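PDB 2ODA: HAD family phosphatase from Pseudomonas syringae pv. tomato, which belongs to a Pseudomonas-specific subfamily of the haloacid dehalogenase enzyme superfamily and probably has a novel biochemical function. Local coordinates for residues Gly15-Gly21 against Leu131-Gly135; Thr38-Ala44 against His175-Leu179; Pro88-Trp94 against Leu122-Leu126. All blocks are in the same frame, centred on the assembly; numbering follows the deposited sequence.

Contact 1: Gly15-Gly21 against Leu131-Gly135; sequences GCLVDFG and LASCG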
loop_
_atom_site.group_PDB
_atom_site.type_symbol
_atom_site.label_atom_id
_atom_site.label_comp_id
_atom_site.label_asym_id
_atom_site.label_seq_id
_atom_site.Cartn_x
_atom_site.Cartn_y
_atom_site.Cartn_z
ATOM N N GLY B 15 16.895 17.151 2.403
ATOM C CA GLY B 15 16.484 17.378 3.800
ATOM C C GLY B 15 16.352 16.083 4.580
ATOM O O GLY B 15 15.591 15.983 5.572
ATOM N N CYS B 16 17.081 15.067 4.130
ATOM C CA CYS B 16 16.990 13.776 4.785
ATOM C C CYS B 16 18.301 12.994 4.614
ATOM O O CYS B 16 19.094 12.951 5.549
ATOM C CB CYS B 16 15.742 13.030 4.288
ATOM S SG CYS B 16 15.539 11.357 4.885
ATOM N N LEU B 17 18.537 12.402 3.437
ATOM C CA LEU B 17 19.830 11.772 3.138
ATOM C C LEU B 17 20.921 12.828 2.915
ATOM O O LEU B 17 22.037 12.694 3.392
ATOM C CB LEU B 17 19.709 10.883 1.892
ATOM C CG LEU B 17 18.837 9.624 2.064
ATOM C CD1 LEU B 17 18.541 9.011 0.688
ATOM C CD2 LEU B 17 19.571 8.642 2.982
ATOM N N VAL B 18 20.573 13.874 2.173
ATOM C CA VAL B 18 21.532 14.887 1.776
ATOM C C VAL B 18 20.839 16.234 1.984
ATOM O O VAL B 18 19.677 16.273 2.395
ATOM C CB VAL B 18 21.944 14.738 0.267
ATOM C CG1 VAL B 18 22.743 13.439 -0.002
ATOM C CG2 VAL B 18 20.719 14.789 -0.645
ATOM N N ASP B 19 21.530 17.326 1.670
ATOM C CA ASP B 19 20.892 18.651 1.608
ATOM C C ASP B 19 20.243 19.089 2.933
ATOM O O ASP B 19 19.035 19.396 3.002
ATOM C CB ASP B 19 19.903 18.740 0.416
ATOM C CG ASP B 19 19.389 20.160 0.200
ATOM O OD1 ASP B 19 20.073 21.108 0.630
ATOM O OD2 ASP B 19 18.313 20.316 -0.383
ATOM N N PHE B 20 21.041 19.092 3.991
ATOM C CA PHE B 20 20.560 19.512 5.317
ATOM C C PHE B 20 19.865 20.873 5.196
ATOM O O PHE B 20 20.439 21.821 4.630
ATOM C CB PHE B 20 21.767 19.617 6.254
ATOM C CG PHE B 20 21.428 19.911 7.688
ATOM C CD1 PHE B 20 21.368 18.878 8.625
ATOM C CD2 PHE B 20 21.202 21.213 8.110
ATOM C CE1 PHE B 20 21.099 19.140 9.979
ATOM C CE2 PHE B 20 20.884 21.494 9.477
ATOM C CZ PHE B 20 20.836 20.436 10.404
ATOM N N GLY B 21 18.640 20.964 5.725
ATOM C CA GLY B 21 17.858 22.193 5.620
ATOM C C GLY B 21 17.119 22.423 4.314
ATOM O O GLY B 21 16.599 23.524 4.099
ATOM N N LEU B 131 12.521 13.198 11.054
ATOM C CA LEU B 131 13.850 13.726 11.339
ATOM C C LEU B 131 13.761 15.158 11.869
ATOM O O LEU B 131 13.204 16.030 11.218
ATOM C CB LEU B 131 14.746 13.641 10.080
ATOM C CG LEU B 131 15.129 12.234 9.577
ATOM C CD1 LEU B 131 15.960 12.297 8.280
ATOM C CD2 LEU B 131 15.891 11.432 10.636
ATOM N N ALA B 132 14.332 15.391 13.052
ATOM C CA ALA B 132 14.066 16.648 13.784
ATOM C C ALA B 132 15.000 17.826 13.452
ATOM O O ALA B 132 14.744 18.954 13.871
ATOM C CB ALA B 132 14.083 16.381 15.270
ATOM N N SER B 133 16.078 17.572 12.727
ATOM C CA SER B 133 17.114 18.604 12.522
ATOM C C SER B 133 17.243 19.097 11.099
ATOM O O SER B 133 17.510 20.278 10.866
ATOM C CB SER B 133 18.486 18.082 12.971
ATOM O OG SER B 133 18.484 17.768 14.370
ATOM N N CYS B 134 17.135 18.176 10.147
ATOM C CA CYS B 134 17.630 18.457 8.795
ATOM C C CYS B 134 16.540 18.775 7.769
ATOM O O CYS B 134 16.851 19.042 6.604
ATOM C CB CYS B 134 18.492 17.281 8.288
ATOM S SG CYS B 134 17.594 15.751 8.254
ATOM N N GLY B 135 15.283 18.798 8.203
ATOM C CA GLY B 135 14.154 18.912 7.270
ATOM C C GLY B 135 13.644 20.332 7.105
ATOM O O GLY B 135 14.162 21.249 7.747
#
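The ring of Phe20 lies against the backbone of Cys134: Cys134 CA sits over one face, 3.9 Å from the ring centroid and 20° off the normal, as a CH-pi contact offset toward the rim. Cys134 CB packs tightly at 3.3 Å from Phe20 CD1, while Ser133 O approaches Phe20 CZ obliquely. With CG anti to the backbone N (chi1 -174°), the ring is carried over the loop 131-135, where Trp145 meets it edge-to-face and Pro39 also packs on it. Next to Phe20, Gly21 N donates to Cys134 O over 2.8 Å; the donor stands 39° out of the carbonyl plane, so the bond misses the lone-pair direction. The same oxygen lies 3.3 Å from Gly15 CA, so glycine backbone meets it on the 15-21 side. Cys16 SG touches Leu131 CD1 at 3.5 Å, joining the turn to the end of strand 127-131. The short helix with its wider pi-type turn, following the first strand, fits the squiggle of haloacid dehalogenase folds, with residues 18-21 leading toward the flap region. The carboxylate of Asp19 turns to Ser14, Gln23 and Ala24, and Ser133 OG to Asp174 O, so neither spans this contact. Chemically, one backbone bond satisfies the buried Cys134 carbonyl, and the remainder is mostly van der Waals packing of ring, sulfur, aliphatic and backbone atoms; the position of Phe20 over the loop therefore rests on close fit rather than on charge.

Contact 2: Thr38-Ala44 against His175-Leu179; sequences TPGAQNA and HLGEL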
loop_
_atom_site.group_PDB
_atom_site.type_symbol
_atom_site.label_atom_id
_atom_site.label_comp_id
_atom_site.label_asym_id
_atom_site.label_seq_id
_atom_site.Cartn_x
_atom_site.Cartn_y
_atom_site.Cartn_z
ATOM N N THR B 38 23.707 14.213 5.246
ATOM C CA THR B 38 23.310 14.706 6.569
ATOM C C THR B 38 24.065 13.998 7.717
ATOM O O THR B 38 24.600 12.899 7.525
ATOM C CB THR B 38 21.773 14.618 6.793
ATOM O OG1 THR B 38 21.341 13.257 6.709
ATOM C CG2 THR B 38 21.029 15.489 5.770
ATOM N N PRO B 39 24.145 14.648 8.891
ATOM C CA PRO B 39 24.941 14.066 9.982
ATOM C C PRO B 39 24.512 12.623 10.324
ATOM O O PRO B 39 23.324 12.342 10.471
ATOM C CB PRO B 39 24.683 15.028 11.151
ATOM C CG PRO B 39 24.388 16.341 10.506
ATOM C CD PRO B 39 23.580 15.963 9.266
ATOM N N GLY B 40 25.483 11.720 10.399
ATOM C CA GLY B 40 25.209 10.326 10.734
ATOM C C GLY B 40 24.831 9.443 9.555
ATOM O O GLY B 40 24.744 8.230 9.720
ATOM N N ALA B 41 24.619 10.041 8.369
ATOM C CA ALA B 41 24.163 9.283 7.185
ATOM C C ALA B 41 25.176 8.198 6.774
ATOM O O ALA B 41 24.777 7.074 6.489
ATOM C CB ALA B 41 23.858 10.238 5.964
ATOM N N GLN B 42 26.473 8.538 6.735
ATOM C CA GLN B 42 27.495 7.556 6.329
ATOM C C GLN B 42 27.458 6.309 7.202
ATOM O O GLN B 42 27.555 5.194 6.705
ATOM C CB GLN B 42 28.912 8.154 6.362
ATOM C CG GLN B 42 29.176 9.264 5.326
ATOM C CD GLN B 42 28.899 10.671 5.848
ATOM O OE1 GLN B 42 27.900 10.917 6.530
ATOM N NE2 GLN B 42 29.792 11.597 5.529
ATOM N N ASN B 43 27.330 6.526 8.508
ATOM C CA ASN B 43 27.240 5.466 9.508
ATOM C C ASN B 43 25.976 4.603 9.266
ATOM O O ASN B 43 26.064 3.367 9.119
ATOM C CB ASN B 43 27.244 6.131 10.906
ATOM C CG ASN B 43 27.380 5.145 12.057
ATOM O OD1 ASN B 43 26.713 4.122 12.087
ATOM N ND2 ASN B 43 28.228 5.481 13.037
ATOM N N ALA B 44 24.804 5.250 9.219
ATOM C CA ALA B 44 23.552 4.502 8.987
ATOM C C ALA B 44 23.595 3.734 7.661
ATOM O O ALA B 44 23.180 2.568 7.589
ATOM C CB ALA B 44 22.332 5.451 9.014
ATOM N N HIS B 175 18.736 12.668 13.993
ATOM C CA HIS B 175 19.562 12.511 12.784
ATOM C C HIS B 175 19.664 11.039 12.450
ATOM O O HIS B 175 19.343 10.195 13.281
ATOM C CB HIS B 175 20.984 13.114 12.997
ATOM C CG HIS B 175 21.702 12.561 14.192
ATOM N ND1 HIS B 175 22.368 11.354 14.175
ATOM C CD2 HIS B 175 21.843 13.043 15.447
ATOM C CE1 HIS B 175 22.892 11.119 15.369
ATOM N NE2 HIS B 175 22.576 12.127 16.160
ATOM N N LEU B 176 20.164 10.739 11.250
ATOM C CA LEU B 176 20.303 9.349 10.783
ATOM C C LEU B 176 21.253 8.459 11.600
ATOM O O LEU B 176 21.177 7.231 11.520
ATOM C CB LEU B 176 20.665 9.305 9.299
ATOM C CG LEU B 176 19.606 9.845 8.327
ATOM C CD1 LEU B 176 20.138 9.819 6.896
ATOM C CD2 LEU B 176 18.302 9.037 8.450
ATOM N N GLY B 177 22.137 9.058 12.393
ATOM C CA GLY B 177 23.009 8.250 13.258
ATOM C C GLY B 177 22.171 7.454 14.257
ATOM O O GLY B 177 22.634 6.462 14.846
ATOM N N GLU B 178 20.950 7.922 14.490
ATOM C CA GLU B 178 20.027 7.262 15.425
ATOM C C GLU B 178 19.088 6.270 14.749
ATOM O O GLU B 178 18.228 5.661 15.410
ATOM C CB GLU B 178 19.194 8.319 16.169
ATOM C CG GLU B 178 19.988 9.181 17.126
ATOM C CD GLU B 178 20.528 8.408 18.328
ATOM O OE1 GLU B 178 19.942 7.365 18.679
ATOM O OE2 GLU B 178 21.535 8.845 18.929
ATOM N N LEU B 179 19.250 6.082 13.438
ATOM C CA LEU B 179 18.297 5.248 12.705
ATOM C C LEU B 179 18.286 3.790 13.179
ATOM O O LEU B 179 17.233 3.196 13.309
ATOM C CB LEU B 179 18.547 5.296 11.192
ATOM C CG LEU B 179 17.579 4.462 10.339
ATOM C CD1 LEU B 179 16.150 5.038 10.389
ATOM C CD2 LEU B 179 18.064 4.455 8.929
HETATM O O HOH W 1 20.952 13.022 9.462
HETATM O O HOH W 2 24.699 4.928 14.754
#
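Leu176 reaches into the N-terminal turn of helix 41-51 from the loop after strand 171-173, an outermost strand of the parallel haloacid dehalogenase core sheet, and the contact is first of all apolar. Its CD1 lies 3.9 Å from Ala41 CB and 3.6 Å from Thr38 OG1, the Thr38 and Leu176 side chains crossing at a slant. Farther along the helix, Ala44 CB rests 4.2 Å from Leu176 CB and also faces Leu179 CB. Leu176 has CG anti to its carbonyl carbon (chi1 -65°), which directs the branch inward; it also meets Leu131 and Ile111 of the central sheet.

Backbone packing comes next. A type II turn from Thr38 to Ala41 places Gly40 at the N-cap position with positive phi, and Gly40 CA comes within 3.7 Å of Gly177 N, so two glycines meet with no side chain intervening. Ala44 CB approaches Leu176 O to 3.3 Å. Pro39 O lies 3.5 Å from His175 CB and oblique to the imidazole, whose ND1 takes a weak bond from Gly177 N while Glu178 CG covers one face of the ring.

Polar links run through water. One molecule donates to Thr38 OG1 and Pro39 O and accepts from Leu176 N at 3.0 Å. Thr38 OG1 in turn bonds to Cys16 O. A second water lies 2.6 Å from Gly177 O and probably bonds to it, with a weak, long approach to Asn43 OD1.

The two segments share no direct hydrogen bond: a three-bonded water supplies the polar continuity, meeting the needs of Pro39 O and Leu176 N, while helix start and loop adhere through leucine and alanine.

Contact 3: Pro88-Trp94 against Leu122-Leu126; sequences PQPDACW and LNAGL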
loop_
_atom_site.group_PDB
_atom_site.type_symbol
_atom_site.label_atom_id
_atom_site.label_comp_id
_atom_site.label_asym_id
_atom_site.label_seq_id
_atom_site.Cartn_x
_atom_site.Cartn_y
_atom_site.Cartn_z
ATOM N N PRO B 88 0.334 14.706 -0.858
ATOM C CA PRO B 88 0.387 13.594 0.081
ATOM C C PRO B 88 -0.284 12.289 -0.385
ATOM O O PRO B 88 -0.467 11.403 0.450
ATOM C CB PRO B 88 -0.367 14.143 1.295
ATOM C CG PRO B 88 -1.423 15.034 0.717
ATOM C CD PRO B 88 -0.835 15.573 -0.597
ATOM N N GLN B 89 -0.619 12.161 -1.677
ATOM C CA GLN B 89 -1.127 10.887 -2.218
ATOM C C GLN B 89 -0.116 9.745 -1.950
ATOM O O GLN B 89 1.111 9.979 -1.955
ATOM C CB GLN B 89 -1.427 10.973 -3.732
ATOM C CG GLN B 89 -2.607 11.864 -4.131
ATOM C CD GLN B 89 -3.909 11.416 -3.508
ATOM O OE1 GLN B 89 -4.313 11.930 -2.467
ATOM N NE2 GLN B 89 -4.575 10.451 -4.140
ATOM N N PRO B 90 -0.623 8.528 -1.650
ATOM C CA PRO B 90 0.258 7.391 -1.293
ATOM C C PRO B 90 1.168 6.904 -2.439
ATOM O O PRO B 90 2.154 6.173 -2.193
ATOM C CB PRO B 90 -0.742 6.267 -0.932
ATOM C CG PRO B 90 -2.033 6.664 -1.678
ATOM C CD PRO B 90 -2.051 8.170 -1.560
ATOM N N ASP B 91 0.821 7.296 -3.669
ATOM C CA ASP B 91 1.485 6.837 -4.906
ATOM C C ASP B 91 3.022 6.829 -4.865
ATOM O O ASP B 91 3.641 5.848 -5.247
ATOM C CB ASP B 91 1.051 7.688 -6.096
ATOM C CG ASP B 91 -0.439 7.653 -6.331
ATOM O OD1 ASP B 91 -1.213 7.724 -5.352
ATOM O OD2 ASP B 91 -0.823 7.555 -7.510
ATOM N N ALA B 92 3.631 7.933 -4.432
ATOM C CA ALA B 92 5.082 8.006 -4.384
ATOM C C ALA B 92 5.686 6.836 -3.576
ATOM O O ALA B 92 6.710 6.273 -3.956
ATOM C CB ALA B 92 5.518 9.322 -3.810
ATOM N N CYS B 93 5.049 6.480 -2.464
ATOM C CA CYS B 93 5.564 5.404 -1.604
ATOM C C CYS B 93 5.281 4.010 -2.172
ATOM O O CYS B 93 6.167 3.137 -2.189
ATOM C CB CYS B 93 4.988 5.539 -0.204
ATOM S SG CYS B 93 5.618 7.030 0.643
ATOM N N TRP B 94 4.060 3.805 -2.658
ATOM C CA TRP B 94 3.753 2.531 -3.298
ATOM C C TRP B 94 4.620 2.284 -4.510
ATOM O O TRP B 94 5.127 1.170 -4.708
ATOM C CB TRP B 94 2.285 2.470 -3.685
ATOM C CG TRP B 94 1.373 2.347 -2.505
ATOM C CD1 TRP B 94 1.673 1.847 -1.259
ATOM C CD2 TRP B 94 -0.015 2.681 -2.483
ATOM N NE1 TRP B 94 0.538 1.879 -0.455
ATOM C CE2 TRP B 94 -0.504 2.388 -1.188
ATOM C CE3 TRP B 94 -0.891 3.226 -3.425
ATOM C CZ2 TRP B 94 -1.852 2.599 -0.824
ATOM C CZ3 TRP B 94 -2.235 3.434 -3.063
ATOM C CH2 TRP B 94 -2.689 3.144 -1.769
ATOM N N LEU B 122 2.258 7.830 5.615
ATOM C CA LEU B 122 1.152 7.463 6.505
ATOM C C LEU B 122 -0.052 7.033 5.670
ATOM O O LEU B 122 -0.690 6.027 5.950
ATOM C CB LEU B 122 0.759 8.653 7.425
ATOM C CG LEU B 122 1.809 9.060 8.475
ATOM C CD1 LEU B 122 1.392 10.347 9.225
ATOM C CD2 LEU B 122 2.037 7.915 9.482
ATOM N N ASN B 123 -0.369 7.810 4.646
ATOM C CA ASN B 123 -1.484 7.466 3.736
ATOM C C ASN B 123 -1.276 6.137 3.022
ATOM O O ASN B 123 -2.248 5.388 2.750
ATOM C CB ASN B 123 -1.695 8.582 2.711
ATOM C CG ASN B 123 -2.320 9.845 3.334
ATOM O OD1 ASN B 123 -2.852 9.787 4.434
ATOM N ND2 ASN B 123 -2.230 10.987 2.634
ATOM N N ALA B 124 -0.019 5.825 2.722
ATOM C CA ALA B 124 0.309 4.582 2.008
ATOM C C ALA B 124 0.321 3.366 2.954
ATOM O O ALA B 124 0.428 2.215 2.506
ATOM C CB ALA B 124 1.670 4.731 1.285
ATOM N N GLY B 125 0.206 3.623 4.253
ATOM C CA GLY B 125 0.103 2.537 5.227
ATOM C C GLY B 125 1.428 2.128 5.843
ATOM O O GLY B 125 1.503 1.081 6.490
ATOM N N LEU B 126 2.474 2.939 5.630
ATOM C CA LEU B 126 3.815 2.606 6.137
ATOM C C LEU B 126 4.053 3.038 7.583
ATOM O O LEU B 126 3.338 3.889 8.129
ATOM C CB LEU B 126 4.910 3.227 5.241
ATOM C CG LEU B 126 5.199 2.451 3.939
ATOM C CD1 LEU B 126 4.187 2.819 2.872
ATOM C CD2 LEU B 126 6.613 2.728 3.410
#
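The backbones come closest where Pro90, just ahead of helix 91-99, faces Ala124, in the turn that leads out of helix 115-123, their CA atoms 4.3 Å apart. Helix 115-123 is the connection between the parallel strands 109-112 and 127-131 of this Rossmann-like haloacid dehalogenase core, a beta-alpha-beta crossover, and it closes in a Schellman motif with Gly125 at positive phi. Ala124 CB is the central apolar group. It touches Pro90 CB at 3.6 Å and Cys93 CB at 3.7 Å, and it lies over the five-membered ring of Trp94 as a CH-pi contact, 4.0 Å from the centroid. Pro90 CB lies 3.6 Å above the same face of the indole plane, over the six-membered ring. Cys93 CB also meets Leu126 CD1, and both residues pack on Leu10 of the first strand of the sheet. Asn123 ND2 donates to Pro88 O over 2.8 Å; the oxygen lies near the amide plane, though the donor stands above the carbonyl plane of Pro88. Gln119 NE2 bonds to Asn123 OD1, so both ends of this amide are held and its flip is fixed. The subunit interface adjoins the contact: Trp94 stacks on Trp94 of the second subunit, and Pro90 packs on Val102 of that subunit. Trp94 has CG anti to its carbonyl carbon (chi1 -71°), which swings the indole toward Ala124. There Trp94 NE1 donates to Ala124 O at 3.0 Å, in the carbonyl plane and on a lone pair, with the oxygen 23° out of the ring plane.

How the contacts relate
Contacts 1 and 2 are neighbours, their centres about 10 Å apart, and touch through the backbone of Leu17, whose O probably accepts from Thr38 N. Contact 1 joins the turn after the first strand to the loop after strand 127-131; contact 2 joins the start of helix 41-51 to the loop after strand 171-173. Contact 1 is wholly buried and uses a direct backbone bond, whereas contact 2 is partly exposed and relies on water. Contact 3 lies on the opposite side of the chain's centre, about 20 Å from contact 1 between centres. Largely buried, it joins the segment leading into helix 91-99 to the turn out of helix 115-123 by side-chain-to-carbonyl bonds beside the subunit interface.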